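Long-range contacts in CG8862 (Drosophila melanogaster, PDB 3ISM), which is endonuclease G, a mitochondrial, magnesium-dependent nuclease of the DNA/RNA non-specific endonuclease family that probably cleaves both DNA and RNA: residues 20-25 / 52-57; 151-156 / 195-200; 189-194 / 237-242; 202-207 / 247-252. One frame throughout, in Å; residues are numbered along the deposited sequence.

How the contacts relate
All four contacts involve one mixed beta sheet, in which strands 49-57, 153-161, 189-197, 203-211 and 250-251 lie side by side in that order. Contact 1 lays the end of helix 16-22 on strand 49-57 and closes before the others open along the chain. Contact 2 pairs 153-161 with 189-197, contact 3 packs the loop after helix 228-235 on 189-197, and contact 4 adds strand 250-251 to 203-211. Contacts 2 and 3 alternate along the chain, as do 3 and 4. Centres lie about 10 to 17 Å apart, contacts 2 and 4 being closest. Tyr25 packs on Phe240 and is probably hydrogen-bonded through O to Gln242 N, tying the N-terminal part to the loop after helix 228-235.

Contact 1 of 4, residues 20-25 / 52-57; sequences GQIMKY and WVFEHL
Met23 lays its thioether between two aromatic side chains of strand 49-57, SD against Phe54 and the terminal methyl against Trp52. SD lies 3.6 Å from Phe54 CB. It is 4.6 Å from the centroid of the Phe54 ring, an oblique Met-aromatic contact. The chain is bent at both chi2 (-53°) and chi3 (-64°), a curl that brings CE to 3.7 Å from Trp52 CH2 on the six-membered ring; the sulfur itself is farther from that ring.

The preceding residue, Ile22, lies against the strand backbone. Its CG2, anti to the backbone N, rests 3.6 Å from Phe54 O, while its CA and CG1 press on CB of His56, with Ile22 CA 3.9 Å from His56 CB. The contact thus joins the C-terminal end of helix 16-22 to a strand of the central mixed sheet: Met23 is where the chain leaves helical geometry, and apolar groups carry the interface. Both Ile22 and Met23 also reach Val40 on the adjoining strand 40-44.

Phe54 meets Phe240 edge-to-face beyond the contact, and its CD2 lies 3.7 Å from Ile22 O. An alanine here would keep CB but would probably leave the Met23 sulfur without the nearer of its two aromatic rings, the thioether then being freer to turn. The imidazole of His56 stacks on Tyr155 and is hydrogen-bonded at NE2 to Asn153 and at ND1 to Arg18. Glu55 points away from the helix end, and on that far side its OE2 is hydrogen-bonded to His108 and Asn107.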
# COMPACT_ATOMS: atom_id res chain seq x y z
N GLY B 20 4.29 -16.18 -22.15
CA GLY B 20 5.66 -16.62 -21.93
C GLY B 20 6.69 -15.80 -22.70
O GLY B 20 7.82 -15.65 -22.24
N GLN B 21 6.31 -15.30 -23.87
CA GLN B 21 7.15 -14.34 -24.60
C GLN B 21 7.26 -13.00 -23.85
O GLN B 21 8.37 -12.50 -23.61
CB GLN B 21 6.61 -14.11 -26.01
CG GLN B 21 6.99 -15.20 -27.01
CD GLN B 21 6.15 -15.12 -28.28
OE1 GLN B 21 5.40 -14.16 -28.48
NE2 GLN B 21 6.27 -16.13 -29.13
N ILE B 22 6.12 -12.43 -23.48
CA ILE B 22 6.09 -11.15 -22.76
C ILE B 22 6.85 -11.27 -21.43
O ILE B 22 7.68 -10.41 -21.13
CB ILE B 22 4.63 -10.63 -22.54
CG1 ILE B 22 4.00 -10.23 -23.87
CG2 ILE B 22 4.60 -9.45 -21.58
CD1 ILE B 22 2.48 -10.20 -23.85
N MET B 23 6.59 -12.35 -20.69
CA MET B 23 7.18 -12.55 -19.36
C MET B 23 8.46 -13.37 -19.38
O MET B 23 8.76 -14.09 -18.42
CB MET B 23 6.17 -13.21 -18.41
CG MET B 23 4.81 -12.51 -18.32
SD MET B 23 4.89 -10.73 -17.94
CE MET B 23 5.61 -10.74 -16.31
N LYS B 24 9.20 -13.27 -20.47
CA LYS B 24 10.50 -13.92 -20.66
C LYS B 24 11.47 -13.79 -19.47
O LYS B 24 12.15 -14.75 -19.09
CB LYS B 24 11.16 -13.32 -21.90
CG LYS B 24 12.55 -13.86 -22.21
CD LYS B 24 13.01 -13.35 -23.56
CE LYS B 24 14.43 -13.72 -23.84
NZ LYS B 24 14.77 -13.38 -25.25
N TYR B 25 11.55 -12.59 -18.91
CA TYR B 25 12.53 -12.30 -17.87
C TYR B 25 11.99 -12.39 -16.44
O TYR B 25 12.66 -11.98 -15.50
CB TYR B 25 13.18 -10.94 -18.14
CG TYR B 25 14.05 -10.95 -19.39
CD1 TYR B 25 13.73 -10.17 -20.50
CD2 TYR B 25 15.17 -11.78 -19.47
CE1 TYR B 25 14.52 -10.20 -21.65
CE2 TYR B 25 15.98 -11.80 -20.62
CZ TYR B 25 15.64 -11.00 -21.70
OH TYR B 25 16.42 -11.02 -22.83
N TRP B 52 1.39 -3.34 -11.65
CA TRP B 52 2.31 -3.23 -12.79
C TRP B 52 1.65 -3.75 -14.06
O TRP B 52 0.66 -4.51 -14.00
CB TRP B 52 3.64 -3.99 -12.54
CG TRP B 52 3.52 -5.45 -12.14
CD1 TRP B 52 3.55 -5.95 -10.87
CD2 TRP B 52 3.39 -6.59 -13.01
NE1 TRP B 52 3.42 -7.32 -10.88
CE2 TRP B 52 3.32 -7.74 -12.18
CE3 TRP B 52 3.31 -6.75 -14.39
CZ2 TRP B 52 3.17 -9.03 -12.70
CZ3 TRP B 52 3.16 -8.05 -14.91
CH2 TRP B 52 3.08 -9.16 -14.07
N VAL B 53 2.17 -3.32 -15.20
CA VAL B 53 1.88 -4.00 -16.45
C VAL B 53 3.22 -4.37 -17.11
O VAL B 53 4.26 -3.77 -16.80
CB VAL B 53 1.03 -3.14 -17.43
CG1 VAL B 53 -0.31 -2.78 -16.83
CG2 VAL B 53 1.79 -1.88 -17.84
N PHE B 54 3.18 -5.35 -18.02
CA PHE B 54 4.37 -5.79 -18.70
C PHE B 54 4.11 -5.88 -20.21
O PHE B 54 3.05 -6.34 -20.65
CB PHE B 54 4.88 -7.13 -18.15
CG PHE B 54 6.37 -7.18 -17.99
CD1 PHE B 54 6.94 -7.00 -16.73
CD2 PHE B 54 7.20 -7.31 -19.10
CE1 PHE B 54 8.34 -7.00 -16.59
CE2 PHE B 54 8.58 -7.29 -18.97
CZ PHE B 54 9.16 -7.13 -17.70
N GLU B 55 5.09 -5.44 -20.99
CA GLU B 55 4.94 -5.36 -22.45
C GLU B 55 6.23 -5.84 -23.10
O GLU B 55 7.31 -5.64 -22.56
CB GLU B 55 4.64 -3.93 -22.90
CG GLU B 55 3.31 -3.33 -22.38
CD GLU B 55 3.23 -1.81 -22.63
OE1 GLU B 55 4.08 -1.07 -22.11
OE2 GLU B 55 2.31 -1.35 -23.35
N HIS B 56 6.08 -6.47 -24.26
CA HIS B 56 7.21 -6.82 -25.09
C HIS B 56 6.95 -6.19 -26.45
O HIS B 56 6.06 -6.61 -27.17
CB HIS B 56 7.39 -8.34 -25.19
CG HIS B 56 8.16 -8.79 -26.40
ND1 HIS B 56 7.70 -9.76 -27.25
CD2 HIS B 56 9.34 -8.37 -26.91
CE1 HIS B 56 8.57 -9.93 -28.24
NE2 HIS B 56 9.57 -9.09 -28.06
N LEU B 57 7.74 -5.17 -26.78
CA LEU B 57 7.55 -4.38 -27.99
C LEU B 57 8.57 -4.74 -29.06
O LEU B 57 9.76 -4.99 -28.77
CB LEU B 57 7.65 -2.88 -27.69
CG LEU B 57 7.03 -2.31 -26.41
CD1 LEU B 57 7.23 -0.78 -26.38
CD2 LEU B 57 5.54 -2.66 -26.25

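Contact 2 of 4, residues 151-156 / 195-200; sequences YSNVYV and VGESAD
This is an antiparallel strand pairing in the central mixed sheet, where strand 153-161 runs beside strand 189-197 with their short segments at 165°. Tyr155 and Val195 form a hydrogen-bonded pair through two backbone bonds, Tyr155 N to Val195 O and Val195 N to Tyr155 O, both 2.9 Å. Beyond them, Glu197 N reaches Asn153 O at 3.1 Å, and past this bond the pairing frays: Ser152 N makes only a weak bond to Glu197 O.

Val154 and Gly196 are the non-hydrogen-bonded pair between, and the glycine matters to the packing. Its CA sits over one face of the Tyr151 ring, 3.9 Å from the centroid, a CH-pi contact offset toward the rim; a beta carbon at this position would run into the ring. Ser198 OG lies at the edge of the same ring, in its plane, though only in one of two conformers, which leaves this contact doubtful. The Tyr151 ring also meets that of His204 on strand 203-211, the next strand of the sheet.

On the sheet face bearing Asn153, Tyr155 and Val195, Glu197 extends beyond CG (chi2 176°) until OE2 is 3.3 Å from Tyr155 CE2, with the carboxylate turned 40° from the ring. That oxygen is gripped by Tyr25 OH and by a salt bridge to Lys24, both in the segment following helix 16-22. OE1 instead lies 3.7 Å from Asn153 CB, while Asn153 OD1 accepts a hydrogen bond from His56 NE2.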
# COMPACT_ATOMS: atom_id res chain seq x y z
N TYR B 151 16.94 -1.52 -30.58
CA TYR B 151 16.84 -2.89 -30.10
C TYR B 151 15.67 -3.61 -30.74
O TYR B 151 14.53 -3.13 -30.68
CB TYR B 151 16.66 -2.93 -28.58
CG TYR B 151 17.64 -2.09 -27.80
CD1 TYR B 151 19.00 -2.40 -27.75
CD2 TYR B 151 17.20 -0.99 -27.08
CE1 TYR B 151 19.89 -1.62 -27.01
CE2 TYR B 151 18.07 -0.22 -26.33
CZ TYR B 151 19.40 -0.53 -26.29
OH TYR B 151 20.23 0.29 -25.54
N SER B 152 15.93 -4.78 -31.31
CA SER B 152 14.92 -5.57 -31.99
C SER B 152 13.74 -5.92 -31.09
O SER B 152 12.60 -6.07 -31.55
CB SER B 152 15.54 -6.85 -32.53
OG SER B 152 16.32 -6.60 -33.68
N ASN B 153 14.03 -6.08 -29.80
CA ASN B 153 13.03 -6.44 -28.82
C ASN B 153 13.20 -5.57 -27.59
O ASN B 153 14.31 -5.44 -27.07
CB ASN B 153 13.14 -7.93 -28.45
CG ASN B 153 12.86 -8.85 -29.64
OD1 ASN B 153 11.70 -9.17 -29.91
ND2 ASN B 153 13.92 -9.27 -30.35
N VAL B 154 12.12 -4.93 -27.17
CA VAL B 154 12.14 -4.04 -26.01
C VAL B 154 11.13 -4.53 -24.98
O VAL B 154 9.94 -4.63 -25.29
CB VAL B 154 11.82 -2.58 -26.43
CG1 VAL B 154 11.63 -1.69 -25.20
CG2 VAL B 154 12.91 -2.02 -27.35
N TYR B 155 11.60 -4.86 -23.78
CA TYR B 155 10.70 -5.33 -22.73
C TYR B 155 10.54 -4.24 -21.69
O TYR B 155 11.53 -3.61 -21.29
CB TYR B 155 11.22 -6.62 -22.07
CG TYR B 155 11.33 -7.80 -23.01
CD1 TYR B 155 10.36 -8.80 -23.02
CD2 TYR B 155 12.40 -7.92 -23.89
CE1 TYR B 155 10.46 -9.90 -23.88
CE2 TYR B 155 12.51 -9.00 -24.75
CZ TYR B 155 11.54 -9.98 -24.74
OH TYR B 155 11.67 -11.04 -25.60
N VAL B 156 9.31 -3.99 -21.28
CA VAL B 156 9.05 -2.86 -20.39
C VAL B 156 7.98 -3.15 -19.34
O VAL B 156 6.91 -3.69 -19.64
CB VAL B 156 8.76 -1.53 -21.20
CG1 VAL B 156 7.69 -1.75 -22.26
CG2 VAL B 156 8.40 -0.37 -20.26
N VAL B 195 14.30 -3.23 -20.70
CA VAL B 195 15.47 -3.95 -21.18
C VAL B 195 15.38 -4.11 -22.68
O VAL B 195 14.40 -4.64 -23.20
CB VAL B 195 15.62 -5.35 -20.48
CG1 VAL B 195 16.57 -6.28 -21.26
CG2 VAL B 195 16.09 -5.19 -19.05
N GLY B 196 16.41 -3.64 -23.39
CA GLY B 196 16.52 -3.84 -24.83
C GLY B 196 17.55 -4.91 -25.14
O GLY B 196 18.59 -5.00 -24.48
N GLU B 197 17.24 -5.74 -26.13
CA GLU B 197 18.16 -6.77 -26.62
C GLU B 197 18.75 -6.29 -27.93
O GLU B 197 18.02 -6.08 -28.90
CB GLU B 197 17.41 -8.08 -26.89
CG GLU B 197 16.69 -8.67 -25.68
CD GLU B 197 15.90 -9.92 -26.04
OE1 GLU B 197 15.81 -10.26 -27.24
OE2 GLU B 197 15.36 -10.56 -25.12
N SER B 198 20.07 -6.12 -27.98
CA SER B 198 20.75 -5.69 -29.21
C SER B 198 20.90 -6.86 -30.17
O SER B 198 20.47 -7.97 -29.87
CB SER B 198 22.11 -5.07 -28.89
OG SER B 198 21.95 -3.86 -28.17
N ALA B 199 21.51 -6.59 -31.33
CA ALA B 199 21.73 -7.58 -32.38
C ALA B 199 22.61 -8.72 -31.88
O ALA B 199 22.24 -9.89 -31.98
CB ALA B 199 22.34 -6.93 -33.60
N ASP B 200 23.77 -8.36 -31.32
CA ASP B 200 24.58 -9.30 -30.55
C ASP B 200 23.78 -9.64 -29.31
O ASP B 200 22.68 -9.12 -29.12
CB ASP B 200 25.94 -8.71 -30.19
CG ASP B 200 25.87 -7.23 -29.84
OD1 ASP B 200 24.96 -6.83 -29.09
OD2 ASP B 200 26.75 -6.47 -30.31

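Contact 3 of 4, residues 189-194 / 237-242; sequences HFYKVI and LLFFDQ
Val193 meets Phe239 and Phe240, and Tyr191 meets Phe239 and Leu237, in the tight half of this buried contact between strand 189-197 and the loop that follows helix 228-235. Val193 divides its two methyls between the phenylalanines. CG2 stands over one face of the Phe239 ring, 4.2 Å from its centroid and offset toward the rim, whereas CG1, anti to the backbone N (chi1 179°), lies 3.8 Å from Phe240 CE2. Val193 O lies at the edge of the Phe240 ring, in its plane.

The Tyr191 and Phe239 rings approach from opposite directions and meet obliquely, their planes at 55° and Tyr191 CZ 3.6 Å from Phe239 CZ. At the far end of the phenol, OH touches Leu237 CD1 at 3.4 Å. Replacing Tyr191 with an alanine would remove the whole ring and probably open a gap beside Phe239 and Leu237.

In fold terms, the loop runs along strand 189-197 on one face of the central sheet, the touching parts only 17° apart in direction. Val231 of helix 228-235 touches Tyr191, Val193 and Phe239, which brings the helix into the same hydrophobic layer, and Glu232 of that helix accepts a hydrogen bond from Phe239 N. Leu238 instead packs on His82 of the second subunit. The loose side is at Asp241 and Gln242, which are solvent-exposed and linked to one another by a 2.8 Å bond from Gln242 NE2 to Asp241 OD1.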
# COMPACT_ATOMS: atom_id res chain seq x y z
N HIS B 189 4.01 8.89 -8.06
CA HIS B 189 5.03 8.75 -9.12
C HIS B 189 4.68 7.52 -9.96
O HIS B 189 3.90 6.68 -9.54
CB HIS B 189 6.43 8.52 -8.53
CG HIS B 189 6.98 9.65 -7.71
ND1 HIS B 189 6.54 9.92 -6.43
CD2 HIS B 189 7.98 10.53 -7.96
CE1 HIS B 189 7.22 10.95 -5.94
NE2 HIS B 189 8.10 11.34 -6.85
N PHE B 190 5.30 7.42 -11.14
CA PHE B 190 5.23 6.22 -11.96
C PHE B 190 6.63 5.85 -12.44
O PHE B 190 7.49 6.69 -12.53
CB PHE B 190 4.30 6.44 -13.17
CG PHE B 190 2.87 6.68 -12.80
CD1 PHE B 190 1.99 5.61 -12.64
CD2 PHE B 190 2.39 7.98 -12.63
CE1 PHE B 190 0.66 5.84 -12.28
CE2 PHE B 190 1.05 8.22 -12.29
CZ PHE B 190 0.19 7.14 -12.11
N TYR B 191 6.87 4.58 -12.76
CA TYR B 191 8.17 4.16 -13.28
C TYR B 191 8.00 3.42 -14.59
O TYR B 191 6.93 2.90 -14.88
CB TYR B 191 8.91 3.22 -12.30
CG TYR B 191 8.13 1.96 -11.99
CD1 TYR B 191 8.10 0.88 -12.88
CD2 TYR B 191 7.41 1.85 -10.81
CE1 TYR B 191 7.36 -0.25 -12.62
CE2 TYR B 191 6.68 0.72 -10.52
CZ TYR B 191 6.65 -0.31 -11.42
OH TYR B 191 5.91 -1.41 -11.11
N LYS B 192 9.09 3.35 -15.35
CA LYS B 192 9.24 2.37 -16.43
C LYS B 192 10.61 1.76 -16.27
O LYS B 192 11.61 2.47 -16.15
CB LYS B 192 9.12 3.01 -17.81
CG LYS B 192 7.68 3.32 -18.22
CD LYS B 192 7.63 3.78 -19.67
CE LYS B 192 6.21 4.21 -20.10
NZ LYS B 192 5.28 3.06 -20.17
N VAL B 193 10.66 0.43 -16.25
CA VAL B 193 11.92 -0.28 -16.20
C VAL B 193 11.99 -1.12 -17.46
O VAL B 193 11.09 -1.90 -17.73
CB VAL B 193 12.09 -1.12 -14.89
CG1 VAL B 193 13.43 -1.87 -14.90
CG2 VAL B 193 12.01 -0.22 -13.66
N ILE B 194 13.07 -0.95 -18.23
CA ILE B 194 13.14 -1.34 -19.64
C ILE B 194 14.42 -2.15 -19.94
O ILE B 194 15.51 -1.78 -19.50
CB ILE B 194 13.17 -0.06 -20.53
CG1 ILE B 194 12.02 0.90 -20.19
CG2 ILE B 194 13.21 -0.40 -22.01
CD1 ILE B 194 12.40 2.37 -20.27
N LEU B 237 8.86 -4.75 -5.65
CA LEU B 237 8.85 -5.67 -6.80
C LEU B 237 10.27 -5.90 -7.25
O LEU B 237 11.11 -5.04 -7.05
CB LEU B 237 8.07 -5.07 -7.98
CG LEU B 237 6.57 -4.80 -7.79
CD1 LEU B 237 5.97 -4.00 -8.96
CD2 LEU B 237 5.82 -6.11 -7.58
N LEU B 238 10.53 -7.03 -7.90
CA LEU B 238 11.82 -7.25 -8.56
C LEU B 238 11.62 -7.38 -10.07
O LEU B 238 10.86 -8.22 -10.54
CB LEU B 238 12.54 -8.48 -7.99
CG LEU B 238 12.92 -8.46 -6.50
CD1 LEU B 238 13.23 -9.89 -6.05
CD2 LEU B 238 14.11 -7.53 -6.19
N PHE B 239 12.33 -6.53 -10.82
CA PHE B 239 12.19 -6.49 -12.28
C PHE B 239 13.29 -7.29 -12.95
O PHE B 239 14.45 -7.29 -12.49
CB PHE B 239 12.18 -5.03 -12.79
CG PHE B 239 11.22 -4.15 -12.06
CD1 PHE B 239 9.84 -4.26 -12.26
CD2 PHE B 239 11.68 -3.21 -11.15
CE1 PHE B 239 8.94 -3.45 -11.56
CE2 PHE B 239 10.80 -2.39 -10.44
CZ PHE B 239 9.42 -2.50 -10.66
N PHE B 240 12.91 -7.99 -14.02
CA PHE B 240 13.86 -8.75 -14.82
C PHE B 240 14.72 -9.66 -13.92
O PHE B 240 15.94 -9.75 -14.07
CB PHE B 240 14.71 -7.79 -15.68
CG PHE B 240 13.87 -6.94 -16.62
CD1 PHE B 240 13.49 -7.44 -17.87
CD2 PHE B 240 13.43 -5.68 -16.25
CE1 PHE B 240 12.71 -6.68 -18.73
CE2 PHE B 240 12.65 -4.92 -17.11
CZ PHE B 240 12.29 -5.42 -18.35
N ASP B 241 14.03 -10.35 -13.00
CA ASP B 241 14.67 -11.26 -12.03
C ASP B 241 15.47 -12.40 -12.67
O ASP B 241 16.37 -12.93 -12.02
CB ASP B 241 13.65 -11.78 -10.98
CG ASP B 241 12.57 -12.71 -11.57
OD1 ASP B 241 12.90 -13.57 -12.42
OD2 ASP B 241 11.38 -12.60 -11.17
N GLN B 242 15.16 -12.76 -13.92
CA GLN B 242 15.93 -13.77 -14.65
C GLN B 242 17.29 -13.26 -15.16
O GLN B 242 18.15 -14.04 -15.53
CB GLN B 242 15.13 -14.37 -15.82
CG GLN B 242 13.83 -15.10 -15.41
CD GLN B 242 14.09 -16.28 -14.50
OE1 GLN B 242 14.65 -17.29 -14.92
NE2 GLN B 242 13.69 -16.15 -13.24

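Contact 4 of 4, residues 202-207 / 247-252; sequences KLHMES and QLTTIN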
# COMPACT_ATOMS: atom_id res chain seq x y z
N LYS B 202 23.77 -8.77 -26.32
CA LYS B 202 23.89 -7.81 -25.24
C LYS B 202 22.54 -7.31 -24.73
O LYS B 202 21.58 -7.14 -25.50
CB LYS B 202 24.79 -6.64 -25.64
CG LYS B 202 26.24 -7.03 -25.96
CD LYS B 202 27.00 -5.86 -26.58
CE LYS B 202 28.35 -6.30 -27.13
NZ LYS B 202 29.27 -6.75 -26.05
N LEU B 203 22.48 -7.08 -23.44
CA LEU B 203 21.27 -6.59 -22.82
C LEU B 203 21.53 -5.20 -22.23
O LEU B 203 22.56 -4.96 -21.60
CB LEU B 203 20.79 -7.58 -21.75
CG LEU B 203 20.54 -9.02 -22.23
CD1 LEU B 203 20.12 -9.92 -21.07
CD2 LEU B 203 19.50 -9.08 -23.33
N HIS B 204 20.59 -4.28 -22.47
CA HIS B 204 20.73 -2.90 -22.00
C HIS B 204 19.50 -2.50 -21.22
O HIS B 204 18.38 -2.62 -21.72
CB HIS B 204 20.90 -1.94 -23.17
CG HIS B 204 22.01 -2.31 -24.10
ND1 HIS B 204 23.24 -1.68 -24.07
CD2 HIS B 204 22.09 -3.26 -25.06
CE1 HIS B 204 24.02 -2.22 -25.00
NE2 HIS B 204 23.34 -3.18 -25.61
N MET B 205 19.70 -2.01 -20.01
CA MET B 205 18.57 -1.59 -19.16
C MET B 205 18.46 -0.08 -19.00
O MET B 205 19.46 0.62 -18.88
CB MET B 205 18.67 -2.25 -17.79
CG MET B 205 17.55 -1.87 -16.84
SD MET B 205 17.66 -2.75 -15.30
CE MET B 205 17.02 -4.35 -15.76
N GLU B 206 17.22 0.42 -19.01
CA GLU B 206 16.92 1.81 -18.65
C GLU B 206 15.83 1.80 -17.60
O GLU B 206 14.96 0.94 -17.61
CB GLU B 206 16.44 2.61 -19.88
CG GLU B 206 17.45 2.74 -21.01
CD GLU B 206 17.00 3.67 -22.13
OE1 GLU B 206 15.90 4.27 -22.05
OE2 GLU B 206 17.76 3.80 -23.10
N SER B 207 15.87 2.75 -16.67
CA SER B 207 14.78 2.89 -15.72
C SER B 207 14.56 4.34 -15.32
O SER B 207 15.52 5.08 -15.07
CB SER B 207 14.98 2.01 -14.48
OG SER B 207 16.23 2.23 -13.89
N GLN B 247 25.38 -9.10 -15.69
CA GLN B 247 25.44 -9.49 -17.11
C GLN B 247 24.76 -8.50 -18.05
O GLN B 247 24.66 -8.75 -19.25
CB GLN B 247 24.90 -10.91 -17.31
CG GLN B 247 25.97 -11.98 -17.25
CD GLN B 247 25.40 -13.38 -17.13
OE1 GLN B 247 24.38 -13.60 -16.47
NE2 GLN B 247 26.06 -14.34 -17.78
N LEU B 248 24.29 -7.38 -17.51
CA LEU B 248 23.82 -6.28 -18.35
C LEU B 248 25.05 -5.63 -18.98
O LEU B 248 26.16 -5.74 -18.45
CB LEU B 248 23.03 -5.26 -17.54
CG LEU B 248 21.63 -5.69 -17.11
CD1 LEU B 248 21.00 -4.69 -16.14
CD2 LEU B 248 20.73 -5.92 -18.32
N THR B 249 24.87 -4.98 -20.12
CA THR B 249 25.98 -4.29 -20.76
C THR B 249 25.98 -2.83 -20.31
O THR B 249 27.03 -2.29 -19.95
CB THR B 249 25.94 -4.43 -22.29
OG1 THR B 249 26.13 -5.81 -22.62
CG2 THR B 249 27.04 -3.61 -22.95
N THR B 250 24.80 -2.21 -20.33
CA THR B 250 24.65 -0.85 -19.82
C THR B 250 23.40 -0.72 -18.99
O THR B 250 22.42 -1.46 -19.17
CB THR B 250 24.57 0.23 -20.94
OG1 THR B 250 23.41 -0.02 -21.74
CG2 THR B 250 25.83 0.23 -21.83
N ILE B 251 23.44 0.24 -18.06
CA ILE B 251 22.28 0.62 -17.27
C ILE B 251 22.20 2.13 -17.35
O ILE B 251 23.16 2.82 -16.99
CB ILE B 251 22.45 0.21 -15.80
CG1 ILE B 251 22.67 -1.31 -15.68
CG2 ILE B 251 21.27 0.71 -14.98
CD1 ILE B 251 22.88 -1.81 -14.25
N ASN B 252 21.08 2.63 -17.84
CA ASN B 252 20.89 4.05 -18.11
C ASN B 252 22.08 4.66 -18.85
O ASN B 252 22.60 5.70 -18.46
CB ASN B 252 20.56 4.82 -16.82
CG ASN B 252 19.16 4.51 -16.31
OD1 ASN B 252 18.22 4.42 -17.09
ND2 ASN B 252 19.02 4.35 -15.00
O HOH W 1 21.12 1.32 -21.03
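The His204 imidazole has Thr249 CB over one face and Thr250 OG1 at its edge, in the ring plane; it also meets the ring of Tyr151, the planes at about 30°. At the edge, ND1 and Thr250 OG1 share a hydrogen bond of 2.9 Å whose donor could be either. Thr249 CG2 adds a contact at 3.9 Å to His204 CE1, the two side chains lying alongside. With chi1 at 63°, Thr250 OG1 sits between the backbone N and the carbonyl carbon, from where it also meets a water that donates to Met205 O.

The amide of Asn252 is the other flat group. Its OD1, in place of a backbone carbonyl, accepts from Ser207 N at 2.9 Å, the donor tilted 24° from the carbonyl plane. Both backbone polar groups of Met205 face strand 250-251: N gives to Thr250 O at 2.9 Å, and O receives Asn252 N at 2.8 Å. At the opposite end, Thr249 N bonds to Leu203 O at 2.7 Å.

On the side of Met205 and Ile251, Leu248 splays its methyls, CD1 to Met205 CB and CD2 to Leu203 CB, each at 3.8 Å. Val226 O takes hydrogen bonds from Ser207 OG and, weakly, from Asn252 ND2, while Pro228 of helix 228-235 touches Met205, Ser207 and Ile251. Strands 203-211 and 250-251 run parallel with that helix between them in sequence, the pattern of a beta-alpha-beta crossover.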